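Local coordinates for dehydroascorbate reductase (Chlamydomonas reinhardtii, PDB 5XFT), which probably catalyses the reduction of dehydroascorbate to ascorbate, oxidising two glutathione molecules to glutathione disulfide, as a member of the GST superfamily, at residues A159-F172 and W197-W211. Residues are numbered along the deposited sequence; the frame is centred on the assembly and turned at random.
Sequences APKLYHAVVALKHF and WQHVDYGTEAIIAGW
Ala159 sets its CB against CZ3 of Trp197 at 3.7 Å, and one turn on Tyr163 drives its ring between two partners. The benzo edge of Trp197 points at one face in an edge-to-face pair, planes 60° apart, while CD1 of Ile207 sits over the centre of the opposite face, a CH-pi contact 3.7 Å from the centroid. With CG anti to the backbone N, the phenol reaches the linker 200-203, where its OH donates to the syn lone pair of Asp201 OD1 at 2.9 Å. That oxygen also accepts from the N of Gly203 on its anti side, tilted out of the carboxylate plane, closing an Asx turn just before helix 204-212. A leucine in place of Tyr163 would probably leave Asp201 OD1 without its hydroxyl donor and Trp197 without a ring face to meet. Two edge atoms of the His164 ring are used: ND1 accepts from Trp211 NE1 (3.1 Å, 158°), nearly in both ring planes, while NE2 bonds weakly to Tyr202 OH. CG2 of Ile207 lies over one face. Tyr202 OH has a firmer partner in ND1 of His25. Val167 packs CG1 against CB of Thr204 (3.6 Å), and Ile208 enters a hole made by Val167, Ala168, His171 and Phe172, its CG2 over the His171 ring. Phe172 CE2 reaches CB of Trp211 (3.7 Å). The axes of helices 159-172 and 204-211 cross at -71° and come within 9.2 Å in the helical C-terminal domain of the GST fold; helices 182-193 and 103-112 also pack on 159-172, and helix 22-33 of the thioredoxin-like domain meets Pro160 and Tyr202 through His25.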
loop_
_atom_site.group_PDB
_atom_site.type_symbol
_atom_site.label_atom_id
_atom_site.label_comp_id
_atom_site.label_asym_id
_atom_site.label_seq_id
_atom_site.Cartn_x
_atom_site.Cartn_y
_atom_site.Cartn_z
ATOM N N ALA A 159 -3.046 -3.785 2.575
ATOM C CA ALA A 159 -2.302 -3.548 3.809
ATOM C C ALA A 159 -1.743 -2.128 3.909
ATOM O O ALA A 159 -1.842 -1.537 4.998
ATOM C CB ALA A 159 -1.197 -4.599 3.950
ATOM N N PRO A 160 -1.167 -1.522 2.861
ATOM C CA PRO A 160 -0.768 -0.111 2.993
ATOM C C PRO A 160 -1.937 0.825 3.252
ATOM O O PRO A 160 -1.824 1.730 4.091
ATOM C CB PRO A 160 -0.088 0.184 1.649
ATOM C CG PRO A 160 0.393 -1.146 1.180
ATOM C CD PRO A 160 -0.682 -2.101 1.593
ATOM N N LYS A 161 -3.063 0.632 2.556
ATOM C CA LYS A 161 -4.230 1.478 2.796
ATOM C C LYS A 161 -4.723 1.349 4.234
ATOM O O LYS A 161 -5.065 2.351 4.872
ATOM C CB LYS A 161 -5.343 1.135 1.811
ATOM C CG LYS A 161 -4.902 1.180 0.367
ATOM C CD LYS A 161 -6.055 0.933 -0.587
ATOM C CE LYS A 161 -5.555 0.811 -2.019
ATOM N NZ LYS A 161 -6.670 0.642 -2.998
ATOM N N LEU A 162 -4.750 0.128 4.769
ATOM C CA LEU A 162 -5.171 -0.058 6.153
ATOM C C LEU A 162 -4.181 0.583 7.119
ATOM O O LEU A 162 -4.582 1.164 8.137
ATOM C CB LEU A 162 -5.334 -1.549 6.448
ATOM C CG LEU A 162 -5.780 -1.947 7.852
ATOM C CD1 LEU A 162 -7.212 -1.520 8.103
ATOM C CD2 LEU A 162 -5.621 -3.445 8.042
ATOM N N TYR A 163 -2.885 0.473 6.816
ATOM C CA TYR A 163 -1.850 1.127 7.612
ATOM C C TYR A 163 -2.116 2.624 7.719
ATOM O O TYR A 163 -2.190 3.189 8.824
ATOM C CB TYR A 163 -0.491 0.861 6.962
ATOM C CG TYR A 163 0.730 1.161 7.805
ATOM C CD1 TYR A 163 0.657 1.236 9.190
ATOM C CD2 TYR A 163 1.960 1.380 7.201
ATOM C CE1 TYR A 163 1.780 1.506 9.942
ATOM C CE2 TYR A 163 3.082 1.649 7.942
ATOM C CZ TYR A 163 2.993 1.716 9.310
ATOM O OH TYR A 163 4.125 1.989 10.041
ATOM N N HIS A 164 -2.280 3.277 6.564
ATOM C CA HIS A 164 -2.620 4.694 6.546
ATOM C C HIS A 164 -3.902 4.967 7.321
ATOM O O HIS A 164 -3.996 5.966 8.044
ATOM C CB HIS A 164 -2.762 5.180 5.106
ATOM C CG HIS A 164 -1.458 5.473 4.438
ATOM N ND1 HIS A 164 -1.115 6.735 4.004
ATOM C CD2 HIS A 164 -0.414 4.669 4.128
ATOM C CE1 HIS A 164 0.086 6.697 3.455
ATOM N NE2 HIS A 164 0.533 5.456 3.517
ATOM N N ALA A 165 -4.897 4.087 7.191
ATOM C CA ALA A 165 -6.188 4.328 7.829
ATOM C C ALA A 165 -6.051 4.356 9.347
ATOM O O ALA A 165 -6.458 5.324 10.000
ATOM C CB ALA A 165 -7.204 3.272 7.391
ATOM N N VAL A 166 -5.464 3.309 9.931
ATOM C CA VAL A 166 -5.397 3.258 11.388
ATOM C C VAL A 166 -4.477 4.352 11.924
ATOM O O VAL A 166 -4.833 5.065 12.873
ATOM C CB VAL A 166 -4.993 1.850 11.882
ATOM C CG1 VAL A 166 -5.985 0.809 11.384
ATOM C CG2 VAL A 166 -3.586 1.476 11.453
ATOM N N VAL A 167 -3.310 4.546 11.297
ATOM C CA VAL A 167 -2.355 5.526 11.815
ATOM C C VAL A 167 -2.923 6.935 11.708
ATOM O O VAL A 167 -3.026 7.669 12.702
ATOM C CB VAL A 167 -1.009 5.409 11.081
ATOM C CG1 VAL A 167 -0.112 6.584 11.433
ATOM C CG2 VAL A 167 -0.329 4.093 11.434
ATOM N N ALA A 168 -3.312 7.327 10.495
ATOM C CA ALA A 168 -3.759 8.693 10.262
ATOM C C ALA A 168 -5.046 8.994 11.015
ATOM O O ALA A 168 -5.196 10.079 11.588
ATOM C CB ALA A 168 -3.946 8.934 8.766
ATOM N N LEU A 169 -5.990 8.050 11.024
ATOM C CA LEU A 169 -7.248 8.308 11.717
ATOM C C LEU A 169 -7.032 8.427 13.219
ATOM O O LEU A 169 -7.621 9.299 13.866
ATOM C CB LEU A 169 -8.266 7.217 11.404
ATOM C CG LEU A 169 -8.944 7.264 10.034
ATOM C CD1 LEU A 169 -9.968 6.150 9.946
ATOM C CD2 LEU A 169 -9.589 8.607 9.774
ATOM N N LYS A 170 -6.176 7.572 13.787
ATOM C CA LYS A 170 -5.872 7.694 15.208
ATOM C C LYS A 170 -5.212 9.030 15.517
ATOM O O LYS A 170 -5.469 9.630 16.568
ATOM C CB LYS A 170 -4.984 6.535 15.659
ATOM C CG LYS A 170 -4.396 6.691 17.055
ATOM C CD LYS A 170 -5.477 6.758 18.123
ATOM C CE LYS A 170 -4.872 6.689 19.518
ATOM N NZ LYS A 170 -3.894 7.786 19.770
ATOM N N HIS A 171 -4.371 9.528 14.609
ATOM C CA HIS A 171 -3.639 10.754 14.919
ATOM C C HIS A 171 -4.500 12.003 14.751
ATOM O O HIS A 171 -4.472 12.905 15.597
ATOM C CB HIS A 171 -2.391 10.856 14.051
ATOM C CG HIS A 171 -1.641 12.136 14.232
ATOM N ND1 HIS A 171 -1.885 13.255 13.465
ATOM C CD2 HIS A 171 -0.662 12.479 15.100
ATOM C CE1 HIS A 171 -1.082 14.232 13.849
ATOM N NE2 HIS A 171 -0.328 13.785 14.837
ATOM N N PHE A 172 -5.261 12.081 13.663
ATOM C CA PHE A 172 -6.008 13.288 13.337
ATOM C C PHE A 172 -7.415 13.317 13.915
ATOM O O PHE A 172 -7.998 14.402 14.034
ATOM C CB PHE A 172 -6.101 13.452 11.819
ATOM C CG PHE A 172 -4.789 13.780 11.161
ATOM C CD1 PHE A 172 -4.227 15.037 11.298
ATOM C CD2 PHE A 172 -4.127 12.837 10.397
ATOM C CE1 PHE A 172 -3.027 15.343 10.690
ATOM C CE2 PHE A 172 -2.928 13.139 9.789
ATOM C CZ PHE A 172 -2.377 14.394 9.935
ATOM N N TRP A 197 7.345 -6.997 5.169
ATOM C CA TRP A 197 6.792 -5.733 5.639
ATOM C C TRP A 197 7.860 -4.886 6.318
ATOM O O TRP A 197 7.919 -3.668 6.111
ATOM C CB TRP A 197 5.633 -6.014 6.594
ATOM C CG TRP A 197 5.012 -4.803 7.213
ATOM C CD1 TRP A 197 5.416 -4.159 8.349
ATOM C CD2 TRP A 197 3.858 -4.097 6.742
ATOM N NE1 TRP A 197 4.588 -3.091 8.609
ATOM C CE2 TRP A 197 3.625 -3.031 7.635
ATOM C CE3 TRP A 197 3.004 -4.257 5.647
ATOM C CZ2 TRP A 197 2.573 -2.133 7.466
ATOM C CZ3 TRP A 197 1.958 -3.366 5.483
ATOM C CH2 TRP A 197 1.752 -2.317 6.388
ATOM N N GLN A 198 8.716 -5.517 7.130
ATOM C CA GLN A 198 9.751 -4.781 7.847
ATOM C C GLN A 198 10.732 -4.112 6.898
ATOM O O GLN A 198 11.297 -3.063 7.227
ATOM C CB GLN A 198 10.507 -5.717 8.789
ATOM C CG GLN A 198 9.691 -6.232 9.953
ATOM C CD GLN A 198 10.443 -7.255 10.783
ATOM O OE1 GLN A 198 11.589 -7.598 10.483
ATOM N NE2 GLN A 198 9.800 -7.751 11.832
ATOM N N HIS A 199 10.960 -4.705 5.726
ATOM C CA HIS A 199 11.972 -4.158 4.833
ATOM C C HIS A 199 11.568 -2.797 4.288
ATOM O O HIS A 199 12.434 -1.970 3.986
ATOM C CB HIS A 199 12.249 -5.138 3.695
ATOM C CG HIS A 199 12.916 -6.398 4.145
ATOM N ND1 HIS A 199 13.348 -6.586 5.440
ATOM C CD2 HIS A 199 13.225 -7.534 3.476
ATOM C CE1 HIS A 199 13.897 -7.782 5.550
ATOM N NE2 HIS A 199 13.837 -8.378 4.372
ATOM N N VAL A 200 10.268 -2.535 4.175
ATOM C CA VAL A 200 9.800 -1.344 3.477
ATOM C C VAL A 200 8.795 -0.584 4.332
ATOM O O VAL A 200 7.903 0.087 3.805
ATOM C CB VAL A 200 9.205 -1.725 2.107
ATOM C CG1 VAL A 200 10.305 -2.236 1.180
ATOM C CG2 VAL A 200 8.124 -2.792 2.267
ATOM N N ASP A 201 8.936 -0.672 5.654
ATOM C CA ASP A 201 8.096 0.093 6.573
ATOM C C ASP A 201 8.652 1.508 6.690
ATOM O O ASP A 201 9.749 1.709 7.223
ATOM C CB ASP A 201 8.034 -0.587 7.939
ATOM C CG ASP A 201 6.968 0.010 8.855
ATOM O OD1 ASP A 201 6.539 1.163 8.625
ATOM O OD2 ASP A 201 6.563 -0.676 9.819
ATOM N N TYR A 202 7.895 2.492 6.197
ATOM C CA TYR A 202 8.327 3.884 6.269
ATOM C C TYR A 202 8.011 4.537 7.612
ATOM O O TYR A 202 8.616 5.564 7.938
ATOM C CB TYR A 202 7.696 4.695 5.130
ATOM C CG TYR A 202 6.305 4.244 4.748
ATOM C CD1 TYR A 202 5.193 4.684 5.456
ATOM C CD2 TYR A 202 6.101 3.377 3.680
ATOM C CE1 TYR A 202 3.914 4.274 5.109
ATOM C CE2 TYR A 202 4.830 2.966 3.324
ATOM C CZ TYR A 202 3.738 3.417 4.045
ATOM O OH TYR A 202 2.467 3.011 3.706
ATOM N N GLY A 203 7.087 3.983 8.391
ATOM C CA GLY A 203 6.835 4.488 9.726
ATOM C C GLY A 203 5.633 5.419 9.791
ATOM O O GLY A 203 5.145 5.938 8.784
ATOM N N THR A 204 5.161 5.653 11.024
ATOM C CA THR A 204 3.904 6.376 11.213
ATOM C C THR A 204 4.068 7.878 11.027
ATOM O O THR A 204 3.129 8.545 10.574
ATOM C CB THR A 204 3.311 6.086 12.594
ATOM O OG1 THR A 204 4.097 6.722 13.608
ATOM C CG2 THR A 204 3.263 4.582 12.858
ATOM N N GLU A 205 5.233 8.436 11.361
ATOM C CA GLU A 205 5.422 9.866 11.146
ATOM C C GLU A 205 5.442 10.189 9.668
ATOM O O GLU A 205 4.978 11.255 9.260
ATOM C CB GLU A 205 6.712 10.377 11.792
ATOM C CG GLU A 205 7.036 9.834 13.176
ATOM C CD GLU A 205 7.462 8.372 13.157
ATOM O OE1 GLU A 205 6.747 7.557 13.767
ATOM O OE2 GLU A 205 8.501 8.044 12.542
ATOM N N ALA A 206 6.015 9.305 8.849
ATOM C CA ALA A 206 5.944 9.513 7.409
ATOM C C ALA A 206 4.494 9.620 6.955
ATOM O O ALA A 206 4.151 10.491 6.147
ATOM C CB ALA A 206 6.671 8.386 6.673
ATOM N N ILE A 207 3.621 8.762 7.495
ATOM C CA ILE A 207 2.198 8.827 7.166
ATOM C C ILE A 207 1.601 10.152 7.629
ATOM O O ILE A 207 0.895 10.839 6.876
ATOM C CB ILE A 207 1.454 7.632 7.789
ATOM C CG1 ILE A 207 2.118 6.314 7.377
ATOM C CG2 ILE A 207 -0.016 7.658 7.398
ATOM C CD1 ILE A 207 1.516 5.077 8.050
ATOM N N ILE A 208 1.873 10.524 8.885
ATOM C CA ILE A 208 1.320 11.753 9.446
ATOM C C ILE A 208 1.769 12.956 8.631
ATOM O O ILE A 208 0.957 13.805 8.252
ATOM C CB ILE A 208 1.720 11.900 10.928
ATOM C CG1 ILE A 208 1.257 10.697 11.754
ATOM C CG2 ILE A 208 1.160 13.184 11.505
ATOM C CD1 ILE A 208 -0.149 10.271 11.455
ATOM N N ALA A 209 3.068 13.048 8.351
ATOM C CA ALA A 209 3.596 14.158 7.568
ATOM C C ALA A 209 3.014 14.166 6.163
ATOM O O ALA A 209 2.715 15.233 5.615
ATOM C CB ALA A 209 5.123 14.082 7.515
ATOM N N GLY A 210 2.855 12.985 5.560
ATOM C CA GLY A 210 2.228 12.922 4.254
ATOM C C GLY A 210 0.840 13.531 4.258
ATOM O O GLY A 210 0.487 14.299 3.362
ATOM N N TRP A 211 0.048 13.222 5.285
ATOM C CA TRP A 211 -1.332 13.697 5.304
ATOM C C TRP A 211 -1.461 15.134 5.805
ATOM O O TRP A 211 -2.374 15.850 5.375
ATOM C CB TRP A 211 -2.183 12.749 6.142
ATOM C CG TRP A 211 -2.518 11.510 5.390
ATOM C CD1 TRP A 211 -1.931 10.279 5.509
ATOM C CD2 TRP A 211 -3.502 11.389 4.362
ATOM N NE1 TRP A 211 -2.512 9.390 4.627
ATOM C CE2 TRP A 211 -3.476 10.051 3.908
ATOM C CE3 TRP A 211 -4.410 12.282 3.783
ATOM C CZ2 TRP A 211 -4.325 9.588 2.905
ATOM C CZ3 TRP A 211 -5.256 11.820 2.792
ATOM C CH2 TRP A 211 -5.208 10.483 2.362
#